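Local coordinates for putative hemin storage protein (Bordetella bronchiseptica, PDB 6AU1) that cleaves deacetylated poly-beta-1,6-N-acetylglucosamine, a biofilm polysaccharide, through the glycoside hydrolase domain that this chain represents, at residues P311-V322 with H343-M353. Residues are numbered along the deposited sequence; the frame is centred on the assembly and turned at random.
Sequences PIDTEILRRQMV and HPDAEALRDVM. With SO4 (sulfate ion), chain D.
Thr314 and Asp345 join the starts of two nearly parallel helices: Asp345 N donates to Thr314 OG1 over 2.9 Å in an almost straight bond (177°). With OG1 beside its own backbone N (chi1 -62°), Thr314 also presents hydroxyl and amide together: Thr314 N, at 2.7 Å, and OG1 both donate to sulfate O1. Threonine suits this place because its hydroxyl accepts from one helix start while donating to the anion, and its CG2 still rests on Leu349 CG. Next to it the His343 ring carries Pro311 CB 3.3 Å from its centroid, a CH-pi contact over one face, with Pro344 CB off-centre beyond the opposite face; His343 NE2 lies near Ile312 O, but the modelled distance is too short to rest anything on.

Farther along, Leu349 fits as a knob among Thr314, Leu317, Arg318 and Met321, its CD1 3.7 Å from Leu317 CD2. The unbranched Met321 stretches out to lay SD 3.6 Å from Val352 CG2 and CE against Met353 SD. Arg318, extended from CG to NE, packs its aliphatic part on Leu349 and Val352. Its NH2 meets Asp351 OD2 at 2.9 Å from the syn side but tilted out of the carboxylate plane, the two planes being 44° apart; NE adds a weak bond to Asp351 OD1.

Met321 touches Leu301 and Met353 touches Val10, with Tyr334 beneath both helices, placing the pair outside the parallel strands of this TIM-barrel-type domain. Asp345, at the N-cap, accepts weak bonds at OD1 from Glu347 N and Ala348 N. The sulfate, probably from the crystallisation liquor, sits where the N-H of Thr314 and the helix dipole would favour an anion. Bounded by the Thr314–Asp345 bond and flanked by Arg318–Asp351, the apolar seam gains direction and register that dispersion alone would leave less specific.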
ATOM      1  N   PRO A 311     -17.160  -8.987   8.759  1.00 22.02           N
ATOM      2  CA  PRO A 311     -17.169  -8.962   7.295  1.00 25.99           C
ATOM      3  C   PRO A 311     -18.272  -8.053   6.788  1.00 21.17           C
ATOM      4  O   PRO A 311     -19.294  -7.894   7.447  1.00 25.64           O
ATOM      5  CB  PRO A 311     -17.441 -10.422   6.907  1.00 25.74           C
ATOM      6  CG  PRO A 311     -18.086 -11.022   8.112  1.00 34.60           C
ATOM      7  CD  PRO A 311     -17.504 -10.312   9.300  1.00 27.05           C
ATOM      8  N   ILE A 312     -18.050  -7.450   5.630  1.00 18.75           N
ATOM      9  CA  ILE A 312     -19.091  -6.680   4.967  1.00 21.57           C
ATOM     10  C   ILE A 312     -19.876  -7.637   4.094  1.00 22.38           C
ATOM     11  O   ILE A 312     -19.277  -8.475   3.427  1.00 20.27           O
ATOM     12  CB  ILE A 312     -18.481  -5.534   4.151  1.00 22.05           C
ATOM     13  CG1 ILE A 312     -17.894  -4.498   5.123  1.00 25.46           C
ATOM     14  CG2 ILE A 312     -19.514  -4.899   3.231  1.00 19.65           C
ATOM     15  CD1 ILE A 312     -17.125  -3.403   4.461  1.00 29.66           C
ATOM     16  N   ASP A 313     -21.207  -7.551   4.144  1.00 22.48           N
ATOM     17  CA  ASP A 313     -22.075  -8.397   3.323  1.00 24.42           C
ATOM     18  C   ASP A 313     -21.599  -8.415   1.876  1.00 24.57           C
ATOM     19  O   ASP A 313     -21.388  -7.361   1.275  1.00 22.81           O
ATOM     20  CB  ASP A 313     -23.521  -7.911   3.388  1.00 30.73           C
ATOM     21  CG  ASP A 313     -24.189  -8.253   4.702  1.00 45.13           C
ATOM     22  OD1 ASP A 313     -25.378  -7.918   4.867  1.00 56.49           O
ATOM     23  OD2 ASP A 313     -23.531  -8.870   5.567  1.00 47.13           O
ATOM     24  N   THR A 314     -21.408  -9.613   1.330  1.00 19.97           N
ATOM     25  CA  THR A 314     -20.865  -9.750  -0.019  1.00 20.05           C
ATOM     26  C   THR A 314     -21.743  -9.012  -1.027  1.00 20.53           C
ATOM     27  O   THR A 314     -21.243  -8.463  -2.014  1.00 21.12           O
ATOM     28  CB  THR A 314     -20.723 -11.231  -0.424  1.00 23.28           C
ATOM     29  OG1 THR A 314     -19.805 -11.882   0.462  1.00 22.05           O
ATOM     30  CG2 THR A 314     -20.198 -11.363  -1.848  1.00 20.86           C
ATOM     31  N   GLU A 315     -23.046  -8.961  -0.762  1.00 23.23           N
ATOM     32  CA  GLU A 315     -23.956  -8.255  -1.663  1.00 25.96           C
ATOM     33  C   GLU A 315     -23.678  -6.746  -1.660  1.00 25.86           C
ATOM     34  O   GLU A 315     -23.880  -6.070  -2.663  1.00 24.98           O
ATOM     35  CB  GLU A 315     -25.416  -8.536  -1.294  1.00 30.72           C
ATOM     36  CG  GLU A 315     -26.439  -7.855  -2.201  1.00 44.53           C
ATOM     37  CD  GLU A 315     -26.278  -8.232  -3.672  1.00 55.35           C
ATOM     38  OE1 GLU A 315     -26.026  -9.420  -3.967  1.00 55.65           O
ATOM     39  OE2 GLU A 315     -26.398  -7.335  -4.532  1.00 57.07           O
ATOM     40  N   ILE A 316     -23.202  -6.212  -0.541  1.00 21.97           N
ATOM     41  CA  ILE A 316     -22.848  -4.797  -0.506  1.00 23.25           C
ATOM     42  C   ILE A 316     -21.591  -4.546  -1.346  1.00 20.68           C
ATOM     43  O   ILE A 316     -21.500  -3.559  -2.088  1.00 21.19           O
ATOM     44  CB  ILE A 316     -22.628  -4.307   0.943  1.00 26.79           C
ATOM     45  CG1 ILE A 316     -23.966  -4.255   1.686  1.00 30.69           C
ATOM     46  CG2 ILE A 316     -21.960  -2.937   0.956  1.00 22.86           C
ATOM     47  CD1 ILE A 316     -23.833  -4.001   3.185  1.00 31.60           C
ATOM     48  N   LEU A 317     -20.635  -5.458  -1.237  1.00 17.28           N
ATOM     49  CA  LEU A 317     -19.403  -5.386  -2.011  1.00 15.22           C
ATOM     50  C   LEU A 317     -19.688  -5.504  -3.509  1.00 18.16           C
ATOM     51  O   LEU A 317     -19.146  -4.747  -4.324  1.00 18.39           O
ATOM     52  CB  LEU A 317     -18.447  -6.487  -1.557  1.00 18.31           C
ATOM     53  CG  LEU A 317     -17.060  -6.536  -2.198  1.00 20.80           C
ATOM     54  CD1 LEU A 317     -16.325  -5.240  -1.942  1.00 17.84           C
ATOM     55  CD2 LEU A 317     -16.271  -7.729  -1.637  1.00 22.40           C
ATOM     56  N   ARG A 318     -20.545  -6.452  -3.868  1.00 19.01           N
ATOM     57  CA  ARG A 318     -20.898  -6.633  -5.271  1.00 17.96           C
ATOM     58  C   ARG A 318     -21.608  -5.395  -5.810  1.00 20.17           C
ATOM     59  O   ARG A 318     -21.376  -4.993  -6.959  1.00 20.01           O
ATOM     60  CB  ARG A 318     -21.775  -7.873  -5.464  1.00 19.43           C
ATOM     61  CG  ARG A 318     -21.988  -8.254  -6.935  1.00 20.68           C
ATOM     62  CD  ARG A 318     -22.802  -9.532  -7.055  1.00 22.92           C
ATOM     63  NE  ARG A 318     -22.973  -9.966  -8.446  1.00 24.91           N
ATOM     64  CZ  ARG A 318     -23.847  -9.428  -9.294  1.00 26.36           C
ATOM     65  NH1 ARG A 318     -24.627  -8.430  -8.900  1.00 29.20           N
ATOM     66  NH2 ARG A 318     -23.939  -9.883 -10.538  1.00 28.21           N
ATOM     67  N   ARG A 319     -22.478  -4.794  -5.002  1.00 19.62           N
ATOM     68  CA  ARG A 319     -23.196  -3.602  -5.462  1.00 21.85           C
ATOM     69  C   ARG A 319     -22.213  -2.472  -5.747  1.00 20.94           C
ATOM     70  O   ARG A 319     -22.423  -1.688  -6.677  1.00 22.28           O
ATOM     71  CB  ARG A 319     -24.232  -3.133  -4.441  1.00 23.94           C
ATOM     72  CG  ARG A 319     -25.513  -3.946  -4.396  1.00 31.70           C
ATOM     73  CD  ARG A 319     -26.464  -3.362  -3.362  1.00 40.87           C
ATOM     74  NE  ARG A 319     -27.476  -4.322  -2.928  1.00 57.15           N
ATOM     75  CZ  ARG A 319     -28.029  -4.324  -1.719  1.00 69.90           C
ATOM     76  NH1 ARG A 319     -27.664  -3.420  -0.816  1.00 70.07           N
ATOM     77  NH2 ARG A 319     -28.942  -5.234  -1.409  1.00 75.75           N
ATOM     78  N   GLN A 320     -21.145  -2.389  -4.950  1.00 19.13           N
ATOM     79  CA  GLN A 320     -20.124  -1.373  -5.199  1.00 18.87           C
ATOM     80  C   GLN A 320     -19.415  -1.653  -6.524  1.00 20.49           C
ATOM     81  O   GLN A 320     -19.166  -0.735  -7.313  1.00 19.65           O
ATOM     82  CB  GLN A 320     -19.111  -1.302  -4.046  1.00 16.83           C
ATOM     83  CG  GLN A 320     -19.698  -0.691  -2.790  1.00 17.25           C
ATOM     84  CD  GLN A 320     -18.666  -0.550  -1.689  1.00 19.35           C
ATOM     85  OE1 GLN A 320     -17.725  -1.339  -1.607  1.00 19.49           O
ATOM     86  NE2 GLN A 320     -18.830   0.463  -0.851  1.00 22.97           N
ATOM     87  N   MET A 321     -19.123  -2.922  -6.788  1.00 16.46           N
ATOM     88  CA  MET A 321     -18.478  -3.283  -8.047  1.00 15.78           C
ATOM     89  C   MET A 321     -19.390  -2.997  -9.238  1.00 18.88           C
ATOM     90  O   MET A 321     -18.930  -2.480 -10.254  1.00 19.95           O
ATOM     91  CB  MET A 321     -18.052  -4.750  -8.030  1.00 16.66           C
ATOM     92  CG  MET A 321     -16.909  -5.011  -7.048  1.00 17.32           C
ATOM     93  SD  MET A 321     -16.529  -6.759  -6.931  1.00 17.56           S
ATOM     94  CE  MET A 321     -15.211  -6.718  -5.713  1.00 19.37           C
ATOM     95  N   VAL A 322     -20.680  -3.302  -9.113  1.00 18.52           N
ATOM     96  CA  VAL A 322     -21.608  -3.023 -10.205  1.00 20.64           C
ATOM     97  C   VAL A 322     -21.700  -1.512 -10.419  1.00 22.74           C
ATOM     98  O   VAL A 322     -21.756  -1.039 -11.561  1.00 22.15           O
ATOM     99  CB  VAL A 322     -23.014  -3.629  -9.939  1.00 22.69           C
ATOM    100  CG1 VAL A 322     -24.061  -3.117 -10.957  1.00 25.37           C
ATOM    101  CG2 VAL A 322     -22.933  -5.157  -9.969  1.00 22.91           C
ATOM    102  N   HIS A 343     -15.144 -15.530   3.095  1.00 22.67           N
ATOM    103  CA  HIS A 343     -15.645 -14.196   2.865  1.00 23.08           C
ATOM    104  C   HIS A 343     -14.611 -13.305   2.181  1.00 27.08           C
ATOM    105  O   HIS A 343     -13.472 -13.233   2.623  1.00 25.95           O
ATOM    106  CB  HIS A 343     -16.092 -13.544   4.156  1.00 28.39           C
ATOM    107  CG  HIS A 343     -16.822 -12.269   3.918  1.00 40.80           C
ATOM    108  ND1 HIS A 343     -16.168 -11.089   3.637  1.00 42.57           N
ATOM    109  CD2 HIS A 343     -18.146 -12.002   3.823  1.00 38.16           C
ATOM    110  CE1 HIS A 343     -17.059 -10.140   3.420  1.00 33.22           C
ATOM    111  NE2 HIS A 343     -18.267 -10.667   3.529  1.00 37.42           N
ATOM    112  N   PRO A 344     -15.016 -12.594   1.112  1.00 22.06           N
ATOM    113  CA  PRO A 344     -16.385 -12.568   0.580  1.00 20.19           C
ATOM    114  C   PRO A 344     -16.782 -13.876  -0.094  1.00 21.17           C
ATOM    115  O   PRO A 344     -15.933 -14.730  -0.354  1.00 24.60           O
ATOM    116  CB  PRO A 344     -16.353 -11.414  -0.434  1.00 20.42           C
ATOM    117  CG  PRO A 344     -14.917 -11.284  -0.834  1.00 19.17           C
ATOM    118  CD  PRO A 344     -14.117 -11.671   0.393  1.00 20.50           C
ATOM    119  N   ASP A 345     -18.076 -14.031  -0.344  1.00 21.59           N
ATOM    120  CA  ASP A 345     -18.616 -15.223  -0.982  1.00 23.77           C
ATOM    121  C   ASP A 345     -18.129 -15.292  -2.431  1.00 27.88           C
ATOM    122  O   ASP A 345     -18.517 -14.473  -3.268  1.00 25.45           O
ATOM    123  CB  ASP A 345     -20.144 -15.196  -0.900  1.00 25.21           C
ATOM    124  CG  ASP A 345     -20.808 -16.425  -1.522  1.00 36.08           C
ATOM    125  OD1 ASP A 345     -20.138 -17.237  -2.192  1.00 40.33           O
ATOM    126  OD2 ASP A 345     -22.029 -16.561  -1.343  1.00 40.52           O
ATOM    127  N   ALA A 346     -17.270 -16.270  -2.705  1.00 33.29           N
ATOM    128  CA  ALA A 346     -16.667 -16.445  -4.024  1.00 40.44           C
ATOM    129  C   ALA A 346     -17.711 -16.675  -5.107  1.00 41.92           C
ATOM    130  O   ALA A 346     -17.613 -16.112  -6.197  1.00 45.15           O
ATOM    131  CB  ALA A 346     -15.676 -17.601  -4.000  1.00 42.41           C
ATOM    132  N   GLU A 347     -18.703 -17.507  -4.805  1.00 39.58           N
ATOM    133  CA  GLU A 347     -19.774 -17.797  -5.745  1.00 40.55           C
ATOM    134  C   GLU A 347     -20.502 -16.527  -6.170  1.00 40.23           C
ATOM    135  O   GLU A 347     -20.847 -16.360  -7.339  1.00 39.06           O
ATOM    136  CB  GLU A 347     -20.769 -18.794  -5.138  1.00 41.27           C
ATOM    137  N   ALA A 348     -20.724 -15.627  -5.219  1.00 35.18           N
ATOM    138  CA  ALA A 348     -21.492 -14.423  -5.490  1.00 31.48           C
ATOM    139  C   ALA A 348     -20.682 -13.387  -6.262  1.00 26.11           C
ATOM    140  O   ALA A 348     -21.242 -12.624  -7.044  1.00 30.62           O
ATOM    141  CB  ALA A 348     -22.004 -13.831  -4.197  1.00 34.48           C
ATOM    142  N   LEU A 349     -19.368 -13.359  -6.038  1.00 24.15           N
ATOM    143  CA  LEU A 349     -18.498 -12.349  -6.642  1.00 21.69           C
ATOM    144  C   LEU A 349     -17.839 -12.782  -7.937  1.00 24.20           C
ATOM    145  O   LEU A 349     -17.260 -11.951  -8.634  1.00 25.34           O
ATOM    146  CB  LEU A 349     -17.385 -11.943  -5.678  1.00 22.59           C
ATOM    147  CG  LEU A 349     -17.582 -10.870  -4.622  1.00 27.71           C
ATOM    148  CD1 LEU A 349     -16.209 -10.371  -4.167  1.00 27.12           C
ATOM    149  CD2 LEU A 349     -18.443  -9.725  -5.124  1.00 27.46           C
ATOM    150  N   ARG A 350     -17.888 -14.076  -8.241  1.00 23.35           N
ATOM    151  CA  ARG A 350     -17.207 -14.608  -9.415  1.00 28.94           C
ATOM    152  C   ARG A 350     -17.511 -13.817 -10.687  1.00 29.92           C
ATOM    153  O   ARG A 350     -16.594 -13.473 -11.438  1.00 29.39           O
ATOM    154  CB  ARG A 350     -17.573 -16.081  -9.624  1.00 34.06           C
ATOM    155  CG  ARG A 350     -16.690 -16.790 -10.633  1.00 47.51           C
ATOM    156  CD  ARG A 350     -17.035 -18.269 -10.746  1.00 57.12           C
ATOM    157  NE  ARG A 350     -17.064 -18.929  -9.442  1.00 59.66           N
ATOM    158  CZ  ARG A 350     -18.161 -19.435  -8.883  1.00 68.71           C
ATOM    159  NH1 ARG A 350     -18.092 -20.019  -7.692  1.00 69.49           N
ATOM    160  NH2 ARG A 350     -19.326 -19.366  -9.515  1.00 72.44           N
ATOM    161  N   ASP A 351     -18.782 -13.497 -10.927  1.00 26.84           N
ATOM    162  CA  ASP A 351     -19.129 -12.906 -12.213  1.00 28.37           C
ATOM    163  C   ASP A 351     -18.581 -11.486 -12.367  1.00 26.18           C
ATOM    164  O   ASP A 351     -18.272 -11.070 -13.483  1.00 29.49           O
ATOM    165  CB  ASP A 351     -20.652 -12.931 -12.465  1.00 30.85           C
ATOM    166  CG  ASP A 351     -21.469 -12.258 -11.367  1.00 29.57           C
ATOM    167  OD1 ASP A 351     -20.902 -11.671 -10.422  1.00 27.74           O
ATOM    168  OD2 ASP A 351     -22.720 -12.321 -11.473  1.00 34.21           O
ATOM    169  N   VAL A 352     -18.440 -10.748 -11.270  1.00 23.55           N
ATOM    170  CA  VAL A 352     -17.907  -9.393 -11.390  1.00 21.94           C
ATOM    171  C   VAL A 352     -16.386  -9.327 -11.199  1.00 25.67           C
ATOM    172  O   VAL A 352     -15.765  -8.322 -11.531  1.00 22.81           O
ATOM    173  CB  VAL A 352     -18.579  -8.416 -10.400  1.00 22.53           C
ATOM    174  CG1 VAL A 352     -19.989  -8.083 -10.869  1.00 22.86           C
ATOM    175  CG2 VAL A 352     -18.577  -8.975  -8.981  1.00 19.46           C
ATOM    176  N   MET A 353     -15.778 -10.394 -10.688  1.00 20.93           N
ATOM    177  CA  MET A 353     -14.331 -10.376 -10.515  1.00 23.67           C
ATOM    178  C   MET A 353     -13.658 -11.057 -11.695  1.00 34.94           C
ATOM    179  O   MET A 353     -12.439 -10.992 -11.844  1.00 40.29           O
ATOM    180  CB  MET A 353     -13.923 -11.026  -9.190  1.00 23.78           C
ATOM    181  CG  MET A 353     -14.118 -10.130  -7.970  1.00 20.65           C
ATOM    182  SD  MET A 353     -13.020  -8.686  -7.954  1.00 23.04           S
ATOM    183  CE  MET A 353     -11.418  -9.475  -7.731  1.00 21.69           C
TER
HETATM  184  S   SO4 D 702     -22.084 -13.175   2.770  1.00 43.23           S
HETATM  185  O1  SO4 D 702     -21.432 -11.874   2.875  1.00 37.81           O
HETATM  186  O2  SO4 D 702     -23.339 -13.037   2.036  1.00 49.22           O
HETATM  187  O3  SO4 D 702     -21.218 -14.098   2.042  1.00 53.69           O
HETATM  188  O4  SO4 D 702     -22.332 -13.709   4.106  1.00 49.40           O